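Local coordinates for protein 3-hydroxyacyl-thioester dehydratase Z (Mycobacterium tuberculosis, PDB 2C2I) that probably interconverts (3R)-3-hydroxyacyl-CoA and (2E)-enoyl-CoA by removing or adding water, working as a homodimeric hotdog-fold hydratase of lipid metabolism, at residues T3-S6 with V7-A11; V24-T27 with Q28-N32; L70-L73 with Q74-Y78; E116-G119 with N120-Q124. All blocks are in the same frame, centred on the assembly; numbering follows the deposited sequence.

Interaction 1. Residues T3-S6 with V7-A11; sequences TFES and VADLA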
loop_
_atom_site.group_PDB
_atom_site.type_symbol
_atom_site.label_atom_id
_atom_site.label_comp_id
_atom_site.label_asym_id
_atom_site.label_seq_id
_atom_site.Cartn_x
_atom_site.Cartn_y
_atom_site.Cartn_z
ATOM N N THR A 3 -6.191 -21.033 13.825
ATOM C CA THR A 3 -6.361 -20.134 14.968
ATOM C C THR A 3 -5.142 -20.272 15.866
ATOM O O THR A 3 -4.804 -21.378 16.291
ATOM C CB THR A 3 -7.636 -20.450 15.801
ATOM O OG1 THR A 3 -8.808 -20.191 15.020
ATOM C CG2 THR A 3 -7.697 -19.584 17.057
ATOM N N PHE A 4 -4.475 -19.156 16.126
ATOM C CA PHE A 4 -3.414 -19.128 17.116
ATOM C C PHE A 4 -4.083 -18.711 18.418
ATOM O O PHE A 4 -4.621 -17.614 18.515
ATOM C CB PHE A 4 -2.314 -18.143 16.698
ATOM C CG PHE A 4 -1.512 -18.603 15.489
ATOM C CD1 PHE A 4 -0.420 -19.449 15.642
ATOM C CD2 PHE A 4 -1.858 -18.195 14.200
ATOM C CE1 PHE A 4 0.318 -19.890 14.533
ATOM C CE2 PHE A 4 -1.129 -18.630 13.088
ATOM C CZ PHE A 4 -0.043 -19.479 13.251
ATOM N N GLU A 5 -4.031 -19.572 19.427
ATOM C CA GLU A 5 -4.688 -19.283 20.710
ATOM C C GLU A 5 -4.122 -18.061 21.442
ATOM O O GLU A 5 -4.779 -17.506 22.332
ATOM C CB GLU A 5 -4.690 -20.528 21.619
ATOM C CG GLU A 5 -5.429 -21.758 21.040
ATOM C CD GLU A 5 -6.920 -21.517 20.788
ATOM O OE1 GLU A 5 -7.561 -20.780 21.582
ATOM O OE2 GLU A 5 -7.455 -22.075 19.799
ATOM N N SER A 6 -2.904 -17.649 21.074
ATOM C CA SER A 6 -2.208 -16.532 21.727
ATOM C C SER A 6 -1.009 -16.117 20.903
ATOM O O SER A 6 -0.605 -16.835 20.014
ATOM C CB SER A 6 -1.677 -16.953 23.103
ATOM O OG SER A 6 -0.559 -17.819 22.938
ATOM N N VAL A 7 -0.407 -14.980 21.260
ATOM C CA VAL A 7 0.778 -14.472 20.560
ATOM C C VAL A 7 2.013 -15.309 20.860
ATOM O O VAL A 7 2.937 -15.384 20.050
ATOM C CB VAL A 7 1.030 -12.990 20.864
ATOM C CG1 VAL A 7 -0.058 -12.129 20.206
ATOM C CG2 VAL A 7 1.151 -12.712 22.395
ATOM N N ALA A 8 2.016 -15.972 22.015
ATOM C CA ALA A 8 3.065 -16.985 22.301
ATOM C C ALA A 8 2.995 -18.135 21.296
ATOM O O ALA A 8 4.019 -18.702 20.869
ATOM C CB ALA A 8 2.908 -17.505 23.716
ATOM N N ASP A 9 1.780 -18.475 20.881
ATOM C CA ASP A 9 1.614 -19.611 19.975
ATOM C C ASP A 9 2.036 -19.186 18.589
ATOM O O ASP A 9 2.573 -19.982 17.827
ATOM C CB ASP A 9 0.183 -20.119 19.983
ATOM C CG ASP A 9 -0.167 -20.850 21.284
ATOM O OD1 ASP A 9 0.716 -20.946 22.174
ATOM O OD2 ASP A 9 -1.317 -21.327 21.402
ATOM N N LEU A 10 1.789 -17.919 18.278
ATOM C CA LEU A 10 2.261 -17.325 17.033
ATOM C C LEU A 10 3.811 -17.368 16.963
ATOM O O LEU A 10 4.399 -17.835 15.972
ATOM C CB LEU A 10 1.733 -15.883 16.914
ATOM C CG LEU A 10 1.986 -15.156 15.593
ATOM C CD1 LEU A 10 1.202 -15.793 14.463
ATOM C CD2 LEU A 10 1.710 -13.661 15.732
ATOM N N ALA A 11 4.459 -16.899 18.024
ATOM C CA ALA A 11 5.923 -16.927 18.132
ATOM C C ALA A 11 6.495 -18.332 17.905
ATOM O O ALA A 11 7.508 -18.490 17.220
ATOM C CB ALA A 11 6.367 -16.376 19.466
HETATM O O HOH W 1 -2.601 -21.938 19.018
HETATM O O HOH W 2 -0.109 -19.836 24.680
#
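Ser6 O is gripped by two amides of the first helical turn: Leu10 N donates to it at 3.1 Å, and Asp9 N adds a weak, bent bond. This is the N-terminal cap of helix 7-12, with Ser6 as N-cap residue just after the short strand 3-4. The hydroxyl completes the cap, for Ser6 OG accepts from Asp9 N at 3.2 Å. Its chi1 of 73° sets OG between the backbone N and the carbonyl carbon, turned toward the amide of Asp9. Asp9 leans back over the cap, and two waters tie its carboxylate down. One water donates to Asp9 OD2 and accepts from Glu5 N; another donates to Asp9 OD1 and lies 2.7 Å from Ser6 OG. The negative charge would probably interact favourably with the positive end of the helix dipole. The Glu5 carboxylate points elsewhere, OE1 in a salt bridge with Lys81, while Glu5 CB is 3.5 Å from Asp9 OD2. Beneath the polar layer lies an apolar one. Phe4, whose backbone pairs with Thr79 and Lys81 in a two-stranded parallel sheet, sets its ring against Leu10, while Leu10 reaches on to Leu112 and Val115 of strand 105-119. The two side chains cross at about a right angle in a CH-pi contact: Leu10 CD1 sits 3.8 Å from the centroid of the Phe4 ring, 7° off the ring normal.

Interaction 2. Residues V24-T27 with Q28-N32; sequences VTIT and QEEVN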
loop_
_atom_site.group_PDB
_atom_site.type_symbol
_atom_site.label_atom_id
_atom_site.label_comp_id
_atom_site.label_asym_id
_atom_site.label_seq_id
_atom_site.Cartn_x
_atom_site.Cartn_y
_atom_site.Cartn_z
ATOM N N VAL A 24 -10.130 -14.474 -4.906
ATOM C CA VAL A 24 -11.013 -13.314 -4.837
ATOM C C VAL A 24 -10.968 -12.609 -6.182
ATOM O O VAL A 24 -9.906 -12.511 -6.804
ATOM C CB VAL A 24 -10.690 -12.324 -3.654
ATOM C CG1 VAL A 24 -10.480 -13.061 -2.329
ATOM C CG2 VAL A 24 -9.522 -11.416 -3.967
ATOM N N THR A 25 -12.127 -12.147 -6.641
ATOM C CA THR A 25 -12.219 -11.468 -7.933
ATOM C C THR A 25 -12.078 -9.963 -7.721
ATOM O O THR A 25 -12.783 -9.382 -6.893
ATOM C CB THR A 25 -13.547 -11.803 -8.651
ATOM O OG1 THR A 25 -13.603 -13.211 -8.897
ATOM C CG2 THR A 25 -13.671 -11.033 -9.987
ATOM N N ILE A 26 -11.150 -9.352 -8.455
ATOM C CA ILE A 26 -10.933 -7.895 -8.377
ATOM C C ILE A 26 -11.791 -7.209 -9.439
ATOM O O ILE A 26 -11.569 -7.398 -10.635
ATOM C CB ILE A 26 -9.426 -7.535 -8.521
ATOM C CG1 ILE A 26 -8.586 -8.182 -7.400
ATOM C CG2 ILE A 26 -9.195 -6.016 -8.532
ATOM C CD1 ILE A 26 -9.232 -8.153 -5.992
ATOM N N THR A 27 -12.774 -6.435 -8.990
ATOM C CA THR A 27 -13.757 -5.820 -9.905
ATOM C C THR A 27 -13.437 -4.376 -10.264
ATOM O O THR A 27 -12.673 -3.712 -9.567
ATOM C CB THR A 27 -15.187 -5.855 -9.327
ATOM O OG1 THR A 27 -15.280 -5.037 -8.154
ATOM C CG2 THR A 27 -15.604 -7.296 -9.007
ATOM N N GLN A 28 -14.047 -3.886 -11.342
ATOM C CA GLN A 28 -13.892 -2.483 -11.723
ATOM C C GLN A 28 -14.467 -1.562 -10.637
ATOM O O GLN A 28 -13.896 -0.509 -10.345
ATOM C CB GLN A 28 -14.530 -2.206 -13.088
ATOM C CG GLN A 28 -14.234 -0.808 -13.595
ATOM C CD GLN A 28 -12.758 -0.585 -13.895
ATOM O OE1 GLN A 28 -12.183 -1.244 -14.757
ATOM N NE2 GLN A 28 -12.150 0.380 -13.202
ATOM N N GLU A 29 -15.575 -1.977 -10.022
ATOM C CA GLU A 29 -16.187 -1.219 -8.925
ATOM C C GLU A 29 -15.188 -1.006 -7.786
ATOM O O GLU A 29 -15.117 0.074 -7.222
ATOM C CB GLU A 29 -17.467 -1.909 -8.424
ATOM C CG GLU A 29 -17.693 -1.879 -6.910
ATOM C CD GLU A 29 -18.835 -0.983 -6.411
ATOM O OE1 GLU A 29 -19.499 -1.409 -5.440
ATOM O OE2 GLU A 29 -19.067 0.135 -6.942
ATOM N N GLU A 30 -14.427 -2.051 -7.454
ATOM C CA GLU A 30 -13.434 -1.947 -6.380
ATOM C C GLU A 30 -12.295 -1.038 -6.785
ATOM O O GLU A 30 -11.780 -0.278 -5.949
ATOM C CB GLU A 30 -12.901 -3.324 -5.997
ATOM C CG GLU A 30 -13.962 -4.210 -5.359
ATOM C CD GLU A 30 -13.474 -5.634 -5.154
ATOM O OE1 GLU A 30 -12.601 -6.105 -5.935
ATOM O OE2 GLU A 30 -13.950 -6.267 -4.190
ATOM N N VAL A 31 -11.896 -1.128 -8.048
ATOM C CA VAL A 31 -10.766 -0.345 -8.562
ATOM C C VAL A 31 -11.131 1.146 -8.556
ATOM O O VAL A 31 -10.319 1.990 -8.161
ATOM C CB VAL A 31 -10.295 -0.831 -9.952
ATOM C CG1 VAL A 31 -9.220 0.096 -10.535
ATOM C CG2 VAL A 31 -9.735 -2.249 -9.868
ATOM N N ASN A 32 -12.369 1.440 -8.968
ATOM C CA ASN A 32 -12.945 2.802 -8.886
ATOM C C ASN A 32 -13.052 3.357 -7.472
ATOM O O ASN A 32 -12.733 4.526 -7.242
ATOM C CB ASN A 32 -14.326 2.825 -9.547
ATOM C CG ASN A 32 -14.279 2.471 -11.016
ATOM O OD1 ASN A 32 -13.217 2.358 -11.612
ATOM N ND2 ASN A 32 -15.453 2.279 -11.606
HETATM O O HOH W 3 -12.804 -8.631 -4.434
#
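A chi1 of 66° swings Thr27 OG1 in between its backbone N and carbonyl carbon, and Glu30, with CG beside its backbone N (chi1 -66°) and the chain extended beyond, reaches back so that its carboxylate meets Thr27 N. The result is a capping box at the start of helix 28-38, where the chain leaves strand 17-25. Its two bonds are reciprocal. Glu30 N donates to Thr27 OG1 at 3.2 Å, and Thr27 N donates to Glu30 OE1 at 3.1 Å. The second bond is nearly straight at the hydrogen, yet the amide meets OE1 from above the carboxylate plane. Thr27 OG1 also packs closely on the aliphatic part of Glu30, 3.2 Å from CG. A water donates both to Glu30 OE2 and to Thr25 O, linking the carboxylate to the end of the strand. Behind the box, Val31 N bonds to Thr27 O at 3.1 Å, the first regular helical bond across the junction. Ile26 CG2 and Val31 CG2 meet at 4.0 Å, their side chains crossing at about a right angle. Val31 also packs on His45 and His62, which by similarity are catalytically important and substrate-binding respectively, so this first turn backs the probable active site. Gln28 OE1 bonds to Thr59 OG1, and its NE2 to His45 O. Within the turn, Gln28 NE2 also donates to Asn32 OD1 at 2.8 Å, with the acceptor close to the plane of the Gln28 amide.

Interaction 3. Residues L70-L73 with Q74-Y78; sequences LPRL and QHQMY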
loop_
_atom_site.group_PDB
_atom_site.type_symbol
_atom_site.label_atom_id
_atom_site.label_comp_id
_atom_site.label_asym_id
_atom_site.label_seq_id
_atom_site.Cartn_x
_atom_site.Cartn_y
_atom_site.Cartn_z
ATOM N N LEU A 70 -3.640 -7.586 1.385
ATOM C CA LEU A 70 -2.980 -8.512 2.318
ATOM C C LEU A 70 -3.784 -8.809 3.591
ATOM O O LEU A 70 -3.932 -9.979 3.973
ATOM C CB LEU A 70 -1.534 -8.071 2.640
ATOM C CG LEU A 70 -0.422 -8.806 1.896
ATOM C CD1 LEU A 70 -0.676 -8.790 0.364
ATOM C CD2 LEU A 70 0.935 -8.189 2.294
ATOM N N PRO A 71 -4.284 -7.765 4.279
ATOM C CA PRO A 71 -5.133 -8.036 5.453
ATOM C C PRO A 71 -6.347 -8.949 5.194
ATOM O O PRO A 71 -6.541 -9.927 5.925
ATOM C CB PRO A 71 -5.554 -6.629 5.918
ATOM C CG PRO A 71 -4.359 -5.735 5.455
ATOM C CD PRO A 71 -4.031 -6.315 4.101
ATOM N N ARG A 72 -7.145 -8.657 4.173
ATOM C CA ARG A 72 -8.313 -9.513 3.863
ATOM C C ARG A 72 -7.872 -10.954 3.591
ATOM O O ARG A 72 -8.472 -11.900 4.091
ATOM C CB ARG A 72 -9.081 -8.992 2.644
ATOM C CG ARG A 72 -10.150 -9.940 2.124
ATOM C CD ARG A 72 -10.874 -9.366 0.923
ATOM N NE ARG A 72 -12.009 -10.205 0.562
ATOM C CZ ARG A 72 -12.612 -10.182 -0.621
ATOM N NH1 ARG A 72 -12.196 -9.351 -1.569
ATOM N NH2 ARG A 72 -13.633 -11.003 -0.856
ATOM N N LEU A 73 -6.837 -11.103 2.781
ATOM C CA LEU A 73 -6.418 -12.439 2.329
ATOM C C LEU A 73 -5.808 -13.249 3.482
ATOM O O LEU A 73 -6.073 -14.456 3.626
ATOM C CB LEU A 73 -5.500 -12.315 1.115
ATOM C CG LEU A 73 -6.105 -11.646 -0.146
ATOM C CD1 LEU A 73 -5.095 -11.592 -1.278
ATOM C CD2 LEU A 73 -7.354 -12.341 -0.628
ATOM N N GLN A 74 -5.013 -12.582 4.311
ATOM C CA GLN A 74 -4.415 -13.206 5.504
ATOM C C GLN A 74 -5.478 -13.557 6.560
ATOM O O GLN A 74 -5.365 -14.572 7.223
ATOM C CB GLN A 74 -3.302 -12.328 6.076
ATOM C CG GLN A 74 -2.075 -12.283 5.148
ATOM C CD GLN A 74 -1.091 -11.175 5.478
ATOM O OE1 GLN A 74 -1.287 -10.409 6.417
ATOM N NE2 GLN A 74 -0.026 -11.080 4.683
ATOM N N HIS A 75 -6.544 -12.760 6.647
ATOM C CA HIS A 75 -7.665 -13.060 7.563
ATOM C C HIS A 75 -8.370 -14.377 7.192
ATOM O O HIS A 75 -8.882 -15.081 8.074
ATOM C CB HIS A 75 -8.659 -11.890 7.585
ATOM C CG HIS A 75 -9.766 -12.041 8.582
ATOM N ND1 HIS A 75 -9.619 -11.703 9.911
ATOM C CD2 HIS A 75 -11.045 -12.468 8.444
ATOM C CE1 HIS A 75 -10.754 -11.920 10.551
ATOM N NE2 HIS A 75 -11.635 -12.387 9.686
ATOM N N GLN A 76 -8.362 -14.715 5.899
ATOM C CA GLN A 76 -8.870 -15.985 5.391
ATOM C C GLN A 76 -7.968 -17.159 5.802
ATOM O O GLN A 76 -8.417 -18.314 5.816
ATOM C CB GLN A 76 -8.999 -15.963 3.859
ATOM C CG GLN A 76 -10.138 -15.090 3.327
ATOM C CD GLN A 76 -10.257 -15.117 1.817
ATOM O OE1 GLN A 76 -9.556 -15.863 1.134
ATOM N NE2 GLN A 76 -11.159 -14.312 1.289
HETATM N N MSE A 77 -6.713 -16.855 6.142
HETATM C CA MSE A 77 -5.715 -17.884 6.489
HETATM C C MSE A 77 -5.611 -18.218 7.975
HETATM O O MSE A 77 -5.467 -19.384 8.335
HETATM C CB MSE A 77 -4.334 -17.451 6.010
HETATM C CG MSE A 77 -4.238 -17.143 4.535
HETATM SE SE MSE A 77 -2.425 -16.554 4.204
HETATM C CE MSE A 77 -2.661 -15.608 2.605
ATOM N N TYR A 78 -5.616 -17.198 8.831
ATOM C CA TYR A 78 -5.386 -17.393 10.277
ATOM C C TYR A 78 -5.943 -16.235 11.059
ATOM O O TYR A 78 -6.200 -15.159 10.501
ATOM C CB TYR A 78 -3.889 -17.566 10.621
ATOM C CG TYR A 78 -3.018 -16.398 10.212
ATOM C CD1 TYR A 78 -2.662 -15.403 11.124
ATOM C CD2 TYR A 78 -2.567 -16.285 8.908
ATOM C CE1 TYR A 78 -1.867 -14.317 10.723
ATOM C CE2 TYR A 78 -1.786 -15.214 8.499
ATOM C CZ TYR A 78 -1.442 -14.241 9.396
ATOM O OH TYR A 78 -0.652 -13.201 8.942
#
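Gln74 N donates to Leu70 O at 2.8 Å, nearly along the C=O axis, and His75 N to Pro71 O at 2.9 Å, within residues 70-78, on helix 70-75 and the residues after it. These backbone bonds weaken toward Gln76, whose N is shared between Arg72 O and Leu73 O, both bonds weak. Gln74 O in turn accepts from Met77 N and Tyr78 N. The side-chain contacts are van der Waals ones. Gln74, with CG beside its backbone N (chi1 -69°) and the chain extended, carries its amide back along the helix to Leu70. The two side chains cross at a slant: Gln74 CG is 3.2 Å from Leu70 O, and NE2 3.6 Å from Leu70 CG. Selenomethionine Met77, its chain extended, passes Leu73 O with CG 3.4 Å away. Polar ends find partners in the surrounding sheet, Gln76 OE1 accepting from Asp22 N. Leu70 and Leu73 lie against strands of the same sheet, the packing of the central helix expected in a hotdog fold, while Pro71 and Arg72 touch Phe64 and Thr38 of the second subunit. The buried Gln74 amide thus has its NE2 satisfied by Thr129 OG1, a directional bond between helix and sheet beside the apolar contacts of Leu70 and Leu73.

Interaction 4. Residues E116-G119 with N120-Q124; sequences EDLG and NGTVQ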
loop_
_atom_site.group_PDB
_atom_site.type_symbol
_atom_site.label_atom_id
_atom_site.label_comp_id
_atom_site.label_asym_id
_atom_site.label_seq_id
_atom_site.Cartn_x
_atom_site.Cartn_y
_atom_site.Cartn_z
ATOM N N GLU A 116 8.487 -10.836 16.915
ATOM C CA GLU A 116 9.221 -10.099 17.928
ATOM C C GLU A 116 8.251 -9.640 19.017
ATOM O O GLU A 116 7.257 -8.964 18.738
ATOM C CB GLU A 116 9.911 -8.896 17.302
ATOM C CG GLU A 116 10.759 -8.095 18.295
ATOM C CD GLU A 116 11.492 -6.927 17.647
ATOM O OE1 GLU A 116 11.364 -6.707 16.411
ATOM O OE2 GLU A 116 12.219 -6.223 18.388
ATOM N N ASP A 117 8.546 -10.014 20.260
ATOM C CA ASP A 117 7.747 -9.577 21.390
ATOM C C ASP A 117 8.193 -8.156 21.741
ATOM O O ASP A 117 9.387 -7.885 21.918
ATOM C CB ASP A 117 7.931 -10.579 22.538
ATOM C CG ASP A 117 7.211 -10.197 23.819
ATOM O OD1 ASP A 117 6.474 -9.190 23.866
ATOM O OD2 ASP A 117 7.413 -10.933 24.815
ATOM N N LEU A 118 7.227 -7.243 21.794
ATOM C CA LEU A 118 7.523 -5.831 22.025
ATOM C C LEU A 118 7.264 -5.440 23.470
ATOM O O LEU A 118 7.641 -4.338 23.885
ATOM C CB LEU A 118 6.705 -4.933 21.089
ATOM C CG LEU A 118 7.013 -5.060 19.592
ATOM C CD1 LEU A 118 6.265 -3.966 18.847
ATOM C CD2 LEU A 118 8.501 -4.967 19.312
ATOM N N GLY A 119 6.654 -6.361 24.205
ATOM C CA GLY A 119 6.166 -6.121 25.557
ATOM C C GLY A 119 4.646 -5.950 25.558
ATOM O O GLY A 119 4.074 -5.454 24.586
ATOM N N ASN A 120 3.964 -6.314 26.723
ATOM C CA ASN A 120 2.571 -5.938 27.074
ATOM C C ASN A 120 1.471 -6.811 26.460
ATOM O O ASN A 120 0.314 -6.381 26.370
ATOM C CB ASN A 120 2.255 -4.455 26.763
ATOM C CG ASN A 120 3.476 -3.531 26.842
ATOM O OD1 ASN A 120 3.448 -2.417 26.310
ATOM N ND2 ASN A 120 4.538 -3.978 27.507
ATOM N N GLY A 121 1.897 -8.080 25.780
ATOM C CA GLY A 121 1.014 -8.858 24.913
ATOM C C GLY A 121 1.035 -8.385 23.465
ATOM O O GLY A 121 0.389 -9.008 22.596
ATOM N N THR A 122 1.770 -7.292 23.213
ATOM C CA THR A 122 1.991 -6.745 21.864
ATOM C C THR A 122 3.198 -7.398 21.172
ATOM O O THR A 122 4.343 -7.314 21.649
ATOM C CB THR A 122 2.207 -5.218 21.920
ATOM O OG1 THR A 122 0.972 -4.578 22.293
ATOM C CG2 THR A 122 2.699 -4.659 20.577
ATOM N N VAL A 123 2.923 -8.053 20.054
ATOM C CA VAL A 123 3.982 -8.708 19.283
ATOM C C VAL A 123 3.931 -8.240 17.826
ATOM O O VAL A 123 2.899 -7.788 17.357
ATOM C CB VAL A 123 3.936 -10.246 19.375
ATOM C CG1 VAL A 123 3.855 -10.711 20.847
ATOM C CG2 VAL A 123 2.792 -10.819 18.563
ATOM N N GLN A 124 5.066 -8.325 17.147
ATOM C CA GLN A 124 5.178 -7.874 15.775
ATOM C C GLN A 124 5.581 -9.060 14.926
ATOM O O GLN A 124 6.636 -9.636 15.161
ATOM C CB GLN A 124 6.295 -6.842 15.735
ATOM C CG GLN A 124 6.383 -6.037 14.506
ATOM C CD GLN A 124 6.845 -4.639 14.856
ATOM O OE1 GLN A 124 6.038 -3.786 15.255
ATOM N NE2 GLN A 124 8.136 -4.398 14.735
HETATM O O HOH W 4 9.702 -6.718 14.296
HETATM O O HOH W 5 4.379 -8.992 25.458
#
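Glu116 and Gln124 form an antiparallel hydrogen-bonded pair, each amide giving a 2.8 Å bond: Glu116 N to Gln124 O, and Gln124 N to Glu116 O. Leu118 N donates to Thr122 O at 2.9 Å. Leu118 leans across to the partner strand with CD1 4.0 Å from Thr122 CG2 and 3.6 Å from Gln124 OE1. One water donates to Glu116 OE1 and accepts from Gln124 NE2. The next shell shapes the bend. Asp117, with CG opposite its backbone N (chi1 177°), brings OD1 to Gly119 N at 2.9 Å, an Asx turn in which the amide meets OD1 from above the carboxylate plane. A second water donates to that OD1 and accepts from Gly121 N. Thr122 N closes the turn on Gly119 O with a 3.3 Å bond, and Gly119, at phi 104°, has no CB to press on the preceding carbonyl O. Farther out, Gln124 OE1 accepts from Arg148 NE on strand 141-149. Both residues bind substrate in the homodimeric partner, by similarity, so the bond probably orders part of that site. Together they make a beta hairpin closed by a type I' turn from Gly119 to Thr122, with a classic bulge where Leu118 and Gly119 face Thr122.

In the fold
Interactions 1 and 2 are both helix starts after a strand, but a serine hydroxyl cap with a water-linked Asp9 serves the first and a reciprocal capping box the second. They lie on opposite sides of the chain's centre, about 33 Å apart between centres. Interaction 3, nearest the middle, is the most buried of the four and touches two others: Tyr78 packs on Phe4 of interaction 1, and Leu73 on Val24 of interaction 2. Interaction 4 is largely a surface hairpin, yet Val123 packs on Val7 and Leu10 of interaction 1. Strand 105-119 reaches from the hairpin to the neighbourhood of 24-27, so interactions 2 and 4 share one sheet without touching.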